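Local coordinates for alanine racemase 1 (Caldanaerobacter subterraneus subsp. tengcongensis MB4, PDB 4Y2W), which belongs to the alanine racemase family, joining an eight-stranded TIM-barrel domain to a second domain rich in beta strands, at residues K34-I39 / L84-T89; A210-L215 / V223-I228. The protein carries 1 engineered substitution. All coordinates share one frame; numbering follows the deposited sequence.

Contact 1 (K34-I39 / L84-T89); sequences KIMAVI and LIFGYT
Met-36 and Leu-84 stand opposite each other with their CA atoms 8.9 Å apart, on strands 34-38 and 83-85, which share no hydrogen bond because strand 62-65 runs between them. Both CB atoms are aimed across that gap, and the two side chains cross at roughly a right angle. Met-36 reaches over as an extended chain as far as its sulfur, with CG trans to the backbone N (chi1 167°); a bend at chi3 of -81° then turns the terminal methyl onto Leu-84. Met-36 CE lies 3.6 Å from Leu-84 CD2 and 3.7 Å from Leu-84 CB, so the methyl touches one branch and the root of the leucine side chain.

In the closed parallel barrel these are the first and third strands, and the contact bridges them through side chains, with no hydrogen bond. Tyr-62, on the strand between, packs against both Met-36 and Leu-84, while Arg-224 of strand 222-224 lies against Met-36 and Val-38.

Just past the end of strand 83-85, Phe-86 turns its ring toward strand 34-38. Its CZ is 4.2 Å from Met-36 SD, and the sulfur sits 5.3 Å from the ring centroid, 64° off the ring normal: an oblique Met-aromatic contact. Val-38 comes to the same corner by its CG2, 4.3 Å from Phe-86 CZ and near the ring plane, so it meets an edge of the phenyl. The Val-38 side chain also lies about 4 Å, nearest atoms, from a bound phosphate ion.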
ATOM      1  N   LYS A  34      10.938 -15.874 -26.648  1.00 64.50           N
ATOM      2  CA  LYS A  34      11.447 -14.788 -25.806  1.00 63.13           C
ATOM      3  C   LYS A  34      10.620 -14.628 -24.535  1.00 60.23           C
ATOM      4  O   LYS A  34       9.438 -14.980 -24.501  1.00 59.00           O
ATOM      5  CB  LYS A  34      11.451 -13.468 -26.580  1.00 64.92           C
ATOM      6  CG  LYS A  34      12.258 -13.515 -27.867  1.00 67.26           C
ATOM      7  CD  LYS A  34      12.343 -12.155 -28.539  1.00 68.44           C
ATOM      8  CE  LYS A  34      13.081 -12.254 -29.865  1.00 69.52           C
ATOM      9  NZ  LYS A  34      13.422 -10.916 -30.417  1.00 69.83           N
ATOM     10  N   ILE A  35      11.246 -14.089 -23.492  1.00 56.93           N
ATOM     11  CA  ILE A  35      10.580 -13.911 -22.203  1.00 54.72           C
ATOM     12  C   ILE A  35      10.516 -12.439 -21.799  1.00 51.84           C
ATOM     13  O   ILE A  35      11.534 -11.745 -21.777  1.00 51.94           O
ATOM     14  CB  ILE A  35      11.272 -14.743 -21.104  1.00 54.58           C
ATOM     15  CG1 ILE A  35      11.054 -16.234 -21.395  1.00 55.40           C
ATOM     16  CG2 ILE A  35      10.733 -14.371 -19.726  1.00 54.65           C
ATOM     17  CD1 ILE A  35      11.733 -17.182 -20.433  1.00 55.99           C
ATOM     18  N   MET A  36       9.305 -11.980 -21.492  1.00 47.83           N
ATOM     19  CA  MET A  36       9.075 -10.644 -20.961  1.00 45.08           C
ATOM     20  C   MET A  36       8.706 -10.762 -19.492  1.00 44.39           C
ATOM     21  O   MET A  36       7.602 -11.197 -19.161  1.00 44.59           O
ATOM     22  CB  MET A  36       7.937  -9.955 -21.715  1.00 44.10           C
ATOM     23  CG  MET A  36       7.418  -8.693 -21.040  1.00 43.31           C
ATOM     24  SD  MET A  36       6.057  -7.932 -21.928  1.00 41.79           S
ATOM     25  CE  MET A  36       6.958  -7.045 -23.192  1.00 41.99           C
ATOM     26  N   ALA A  37       9.619 -10.368 -18.611  1.00 43.92           N
ATOM     27  CA  ALA A  37       9.343 -10.383 -17.173  1.00 42.62           C
ATOM     28  C   ALA A  37       8.379  -9.250 -16.808  1.00 41.00           C
ATOM     29  O   ALA A  37       8.725  -8.073 -16.908  1.00 40.46           O
ATOM     30  CB  ALA A  37      10.636 -10.262 -16.381  1.00 42.24           C
ATOM     31  N   VAL A  38       7.161  -9.610 -16.412  1.00 39.64           N
ATOM     32  CA  VAL A  38       6.215  -8.633 -15.888  1.00 39.06           C
ATOM     33  C   VAL A  38       6.661  -8.317 -14.466  1.00 38.22           C
ATOM     34  O   VAL A  38       6.711  -9.205 -13.618  1.00 38.02           O
ATOM     35  CB  VAL A  38       4.769  -9.170 -15.887  1.00 39.28           C
ATOM     36  CG1 VAL A  38       3.814  -8.159 -15.265  1.00 38.70           C
ATOM     37  CG2 VAL A  38       4.332  -9.519 -17.305  1.00 40.16           C
ATOM     38  N   ILE A  39       7.018  -7.060 -14.225  1.00 37.57           N
ATOM     39  CA  ILE A  39       7.456  -6.623 -12.902  1.00 38.04           C
ATOM     40  C   ILE A  39       6.709  -5.352 -12.501  1.00 38.69           C
ATOM     41  O   ILE A  39       7.259  -4.472 -11.831  1.00 38.49           O
ATOM     42  CB  ILE A  39       8.991  -6.418 -12.839  1.00 37.75           C
ATOM     43  CG1 ILE A  39       9.465  -5.413 -13.896  1.00 38.27           C
ATOM     44  CG2 ILE A  39       9.703  -7.747 -13.034  1.00 37.31           C
ATOM     45  CD1 ILE A  39      10.922  -5.023 -13.763  1.00 38.16           C
ATOM     46  N   LEU A  84       8.097  -2.382 -21.986  1.00 40.90           N
ATOM     47  CA  LEU A  84       6.774  -2.163 -22.573  1.00 40.17           C
ATOM     48  C   LEU A  84       5.811  -1.627 -21.527  1.00 40.00           C
ATOM     49  O   LEU A  84       5.692  -2.191 -20.441  1.00 39.83           O
ATOM     50  CB  LEU A  84       6.216  -3.466 -23.161  1.00 39.46           C
ATOM     51  CG  LEU A  84       4.750  -3.440 -23.618  1.00 38.97           C
ATOM     52  CD1 LEU A  84       4.531  -2.447 -24.747  1.00 38.70           C
ATOM     53  CD2 LEU A  84       4.295  -4.827 -24.034  1.00 39.17           C
ATOM     54  N   ILE A  85       5.123  -0.543 -21.871  1.00 40.69           N
ATOM     55  CA  ILE A  85       4.077   0.031 -21.031  1.00 40.84           C
ATOM     56  C   ILE A  85       2.711  -0.461 -21.516  1.00 41.58           C
ATOM     57  O   ILE A  85       2.263  -0.083 -22.596  1.00 41.16           O
ATOM     58  CB  ILE A  85       4.114   1.572 -21.075  1.00 40.24           C
ATOM     59  CG1 ILE A  85       5.467   2.082 -20.566  1.00 40.09           C
ATOM     60  CG2 ILE A  85       2.974   2.163 -20.251  1.00 39.73           C
ATOM     61  CD1 ILE A  85       5.798   3.496 -20.992  1.00 40.02           C
ATOM     62  N   PHE A  86       2.062  -1.305 -20.714  1.00 43.47           N
ATOM     63  CA  PHE A  86       0.732  -1.827 -21.043  1.00 44.24           C
ATOM     64  C   PHE A  86      -0.296  -0.706 -21.083  1.00 45.23           C
ATOM     65  O   PHE A  86      -1.177  -0.687 -21.946  1.00 47.01           O
ATOM     66  CB  PHE A  86       0.273  -2.868 -20.018  1.00 44.30           C
ATOM     67  CG  PHE A  86       1.137  -4.096 -19.958  1.00 44.79           C
ATOM     68  CD1 PHE A  86       1.309  -4.896 -21.078  1.00 45.39           C
ATOM     69  CD2 PHE A  86       1.762  -4.465 -18.775  1.00 45.48           C
ATOM     70  CE1 PHE A  86       2.101  -6.032 -21.025  1.00 45.41           C
ATOM     71  CE2 PHE A  86       2.555  -5.601 -18.715  1.00 45.77           C
ATOM     72  CZ  PHE A  86       2.726  -6.386 -19.843  1.00 45.51           C
ATOM     73  N   GLY A  87      -0.179   0.226 -20.142  1.00 45.65           N
ATOM     74  CA  GLY A  87      -1.174   1.271 -19.963  1.00 45.45           C
ATOM     75  C   GLY A  87      -1.066   2.412 -20.950  1.00 46.20           C
ATOM     76  O   GLY A  87      -0.227   2.409 -21.853  1.00 47.00           O
ATOM     77  N   TYR A  88      -1.937   3.393 -20.756  1.00 46.80           N
ATOM     78  CA  TYR A  88      -1.992   4.592 -21.572  1.00 47.49           C
ATOM     79  C   TYR A  88      -0.988   5.608 -21.046  1.00 47.77           C
ATOM     80  O   TYR A  88      -1.026   5.956 -19.867  1.00 49.08           O
ATOM     81  CB  TYR A  88      -3.406   5.170 -21.499  1.00 48.13           C
ATOM     82  CG  TYR A  88      -3.669   6.374 -22.372  1.00 49.05           C
ATOM     83  CD1 TYR A  88      -3.603   6.278 -23.755  1.00 50.83           C
ATOM     84  CD2 TYR A  88      -4.023   7.600 -21.814  1.00 49.64           C
ATOM     85  CE1 TYR A  88      -3.859   7.375 -24.563  1.00 52.45           C
ATOM     86  CE2 TYR A  88      -4.287   8.702 -22.613  1.00 50.91           C
ATOM     87  CZ  TYR A  88      -4.202   8.586 -23.987  1.00 51.72           C
ATOM     88  OH  TYR A  88      -4.458   9.670 -24.798  1.00 51.74           O
ATOM     89  N   THR A  89      -0.085   6.060 -21.913  1.00 46.93           N
ATOM     90  CA  THR A  89       0.805   7.177 -21.607  1.00 46.58           C
ATOM     91  C   THR A  89       0.174   8.441 -22.197  1.00 47.52           C
ATOM     92  O   THR A  89       0.143   8.591 -23.419  1.00 48.40           O
ATOM     93  CB  THR A  89       2.208   6.966 -22.215  1.00 45.69           C
ATOM     94  OG1 THR A  89       2.835   5.832 -21.602  1.00 44.21           O
ATOM     95  CG2 THR A  89       3.086   8.203 -22.015  1.00 44.90           C
TER

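Contact 2 (A210-L215 / V223-I228); sequences AAILNL and VRPGII. With PO4 (phosphate ion), chain C.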
ATOM      1  N   ALA A 210      -0.745 -18.433 -16.504  1.00 53.56           N
ATOM      2  CA  ALA A 210      -1.736 -19.508 -16.569  1.00 53.53           C
ATOM      3  C   ALA A 210      -1.674 -20.269 -17.892  1.00 54.42           C
ATOM      4  O   ALA A 210      -1.718 -21.500 -17.912  1.00 54.41           O
ATOM      5  CB  ALA A 210      -3.132 -18.949 -16.349  1.00 52.93           C
ATOM      6  N   ALA A 211      -1.569 -19.528 -18.990  1.00 55.84           N
ATOM      7  CA  ALA A 211      -1.487 -20.119 -20.324  1.00 56.22           C
ATOM      8  C   ALA A 211      -0.093 -20.672 -20.624  1.00 57.70           C
ATOM      9  O   ALA A 211       0.051 -21.587 -21.432  1.00 60.65           O
ATOM     10  CB  ALA A 211      -1.885 -19.095 -21.373  1.00 55.80           C
ATOM     11  N   ILE A 212       0.932 -20.116 -19.985  1.00 57.77           N
ATOM     12  CA  ILE A 212       2.298 -20.612 -20.156  1.00 57.78           C
ATOM     13  C   ILE A 212       2.429 -22.043 -19.636  1.00 58.11           C
ATOM     14  O   ILE A 212       3.129 -22.865 -20.234  1.00 58.93           O
ATOM     15  CB  ILE A 212       3.320 -19.697 -19.446  1.00 57.48           C
ATOM     16  CG1 ILE A 212       3.405 -18.349 -20.166  1.00 57.53           C
ATOM     17  CG2 ILE A 212       4.705 -20.339 -19.406  1.00 57.28           C
ATOM     18  CD1 ILE A 212       3.886 -17.216 -19.286  1.00 58.04           C
ATOM     19  N   LEU A 213       1.757 -22.334 -18.526  1.00 57.59           N
ATOM     20  CA  LEU A 213       1.796 -23.668 -17.932  1.00 58.17           C
ATOM     21  C   LEU A 213       0.953 -24.660 -18.730  1.00 57.76           C
ATOM     22  O   LEU A 213       1.410 -25.757 -19.061  1.00 56.53           O
ATOM     23  CB  LEU A 213       1.302 -23.616 -16.484  1.00 58.48           C
ATOM     24  CG  LEU A 213       2.153 -22.795 -15.508  1.00 58.67           C
ATOM     25  CD1 LEU A 213       1.390 -22.541 -14.218  1.00 58.68           C
ATOM     26  CD2 LEU A 213       3.480 -23.483 -15.220  1.00 58.65           C
ATOM     27  N   ASN A 214      -0.273 -24.252 -19.044  1.00 57.95           N
ATOM     28  CA  ASN A 214      -1.266 -25.132 -19.651  1.00 57.37           C
ATOM     29  C   ASN A 214      -1.174 -25.172 -21.174  1.00 57.79           C
ATOM     30  O   ASN A 214      -0.974 -26.231 -21.771  1.00 60.22           O
ATOM     31  CB  ASN A 214      -2.674 -24.671 -19.257  1.00 56.38           C
ATOM     32  CG  ASN A 214      -2.894 -24.650 -17.755  1.00 55.79           C
ATOM     33  OD1 ASN A 214      -2.065 -25.129 -16.981  1.00 54.38           O
ATOM     34  ND2 ASN A 214      -4.024 -24.082 -17.335  1.00 55.31           N
ATOM     35  N   LEU A 215      -1.320 -24.004 -21.788  1.00 56.99           N
ATOM     36  CA  LEU A 215      -1.522 -23.887 -23.231  1.00 56.09           C
ATOM     37  C   LEU A 215      -0.202 -23.735 -23.985  1.00 55.51           C
ATOM     38  O   LEU A 215       0.275 -22.619 -24.195  1.00 56.99           O
ATOM     39  CB  LEU A 215      -2.430 -22.684 -23.523  1.00 56.08           C
ATOM     40  CG  LEU A 215      -3.931 -22.769 -23.194  1.00 55.83           C
ATOM     41  CD1 LEU A 215      -4.267 -23.640 -21.994  1.00 56.28           C
ATOM     42  CD2 LEU A 215      -4.493 -21.374 -22.973  1.00 55.30           C
ATOM     43  N   VAL A 223       6.495 -14.560 -24.321  1.00 49.39           N
ATOM     44  CA  VAL A 223       5.685 -15.023 -23.202  1.00 48.72           C
ATOM     45  C   VAL A 223       5.810 -14.033 -22.026  1.00 48.70           C
ATOM     46  O   VAL A 223       6.854 -13.400 -21.855  1.00 49.58           O
ATOM     47  CB  VAL A 223       6.096 -16.481 -22.867  1.00 48.75           C
ATOM     48  CG1 VAL A 223       6.390 -16.695 -21.394  1.00 49.60           C
ATOM     49  CG2 VAL A 223       5.040 -17.455 -23.373  1.00 49.13           C
ATOM     50  N   ARG A 224       4.743 -13.890 -21.235  1.00 48.85           N
ATOM     51  CA  ARG A 224       4.643 -12.823 -20.217  1.00 47.85           C
ATOM     52  C   ARG A 224       4.467 -13.330 -18.770  1.00 48.27           C
ATOM     53  O   ARG A 224       3.395 -13.166 -18.174  1.00 47.79           O
ATOM     54  CB  ARG A 224       3.478 -11.885 -20.558  1.00 46.75           C
ATOM     55  CG  ARG A 224       3.591 -11.155 -21.892  1.00 46.44           C
ATOM     56  CD  ARG A 224       2.563 -10.032 -21.984  1.00 45.79           C
ATOM     57  NE  ARG A 224       1.207 -10.507 -21.699  1.00 45.61           N
ATOM     58  CZ  ARG A 224       0.245 -10.722 -22.598  1.00 46.12           C
ATOM     59  NH1 ARG A 224       0.431 -10.499 -23.896  1.00 46.00           N
ATOM     60  NH2 ARG A 224      -0.937 -11.163 -22.188  1.00 46.68           N
ATOM     61  N   PRO A 225       5.520 -13.929 -18.189  1.00 48.11           N
ATOM     62  CA  PRO A 225       5.425 -14.362 -16.794  1.00 48.07           C
ATOM     63  C   PRO A 225       5.498 -13.187 -15.823  1.00 48.32           C
ATOM     64  O   PRO A 225       6.341 -12.302 -15.988  1.00 48.74           O
ATOM     65  CB  PRO A 225       6.649 -15.264 -16.625  1.00 48.00           C
ATOM     66  CG  PRO A 225       7.635 -14.741 -17.609  1.00 48.01           C
ATOM     67  CD  PRO A 225       6.822 -14.280 -18.785  1.00 47.88           C
ATOM     68  N   GLY A 226       4.622 -13.191 -14.823  1.00 48.20           N
ATOM     69  CA  GLY A 226       4.601 -12.152 -13.795  1.00 46.90           C
ATOM     70  C   GLY A 226       4.677 -12.753 -12.409  1.00 46.65           C
ATOM     71  O   GLY A 226       5.766 -13.054 -11.921  1.00 46.16           O
ATOM     72  N   ILE A 227       3.517 -12.938 -11.778  1.00 46.48           N
ATOM     73  CA  ILE A 227       3.446 -13.486 -10.419  1.00 46.43           C
ATOM     74  C   ILE A 227       4.250 -14.777 -10.260  1.00 47.00           C
ATOM     75  O   ILE A 227       4.866 -15.008  -9.220  1.00 47.45           O
ATOM     76  CB  ILE A 227       1.983 -13.735  -9.978  1.00 46.39           C
ATOM     77  CG1 ILE A 227       1.910 -14.125  -8.495  1.00 46.69           C
ATOM     78  CG2 ILE A 227       1.327 -14.816 -10.827  1.00 46.34           C
ATOM     79  CD1 ILE A 227       2.565 -13.135  -7.556  1.00 46.53           C
ATOM     80  N   ILE A 228       4.257 -15.604 -11.299  1.00 48.10           N
ATOM     81  CA  ILE A 228       4.949 -16.889 -11.257  1.00 49.30           C
ATOM     82  C   ILE A 228       6.455 -16.742 -11.004  1.00 47.98           C
ATOM     83  O   ILE A 228       7.075 -17.617 -10.403  1.00 46.42           O
ATOM     84  CB  ILE A 228       4.676 -17.699 -12.543  1.00 51.50           C
ATOM     85  CG1 ILE A 228       4.939 -19.189 -12.308  1.00 53.18           C
ATOM     86  CG2 ILE A 228       5.484 -17.156 -13.717  1.00 51.82           C
ATOM     87  CD1 ILE A 228       4.241 -20.076 -13.316  1.00 53.95           C
TER
HETATM   88  P   PO4 C 401       0.558 -12.881 -14.642  1.00 90.71           P
HETATM   89  O1  PO4 C 401       1.450 -14.088 -14.461  1.00 84.55           O
HETATM   90  O2  PO4 C 401      -0.867 -13.318 -14.906  1.00 88.57           O
HETATM   91  O3  PO4 C 401       1.055 -12.066 -15.816  1.00 89.90           O
HETATM   92  O4  PO4 C 401       0.590 -12.041 -13.384  1.00 90.78           O
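Val-223 meets Ile-212 tip to tip, the strand presenting both valine methyls to the helix: Ile-212 CG1 lies 3.6 Å from Val-223 CG1 and 3.7 Å from Val-223 CG2. Arg-224 adds only backbone here, its N 3.9 Å from Ile-212 CD1; the guanidinium goes elsewhere, NH2 bonding to Ser-167 O. At Pro-225 the same isoleucine methyl rests beside the ring, with Ile-212 CD1 4.2 Å from Pro-225 CD. The chain then passes a bound phosphate ion, probably from the crystallisation liquor, which accepts two weak bonds from successive amides: Gly-226 N to O1 at 3.3 Å, bent to 135°, and Ile-227 N to O4 at 3.5 Å, nearly straight. Ile-228, in a short 3-10 turn, faces the helix again. Its CG1 is trans to the backbone N (chi1 -159°), carrying CD1 to within 3.9 Å of Leu-213 CD1, the two ends meeting head-on.

Helix 209-214 is the link of a beta-alpha-beta unit: Ile-212 and Val-223 both pack on Ala-207 of strand 203-208, the seventh of the barrel, while Asn-214 and Leu-215 lean on helix 177-195.

How the contacts relate
From the N terminus, strand 34-38 opens the barrel, and contact 1 closes a long loop by bringing 84-89 back to it across strand 62-65 after 44 intervening residues, largely helical. That loop is complete well before contact 2 begins, so the two follow in series and neither encloses the other. Contact 2 closes a short loop of seven residues, tying helix 209-214 to the last barrel strand and the turn after it. Space joins what sequence separates: strands 222-224 and 34-38 are neighbours, probably hydrogen-bonded from Met-36 N to Val-223 O (2.9 Å) and from Val-38 N to Pro-225 O (2.8 Å). There the eighth strand meets the first and the barrel closes.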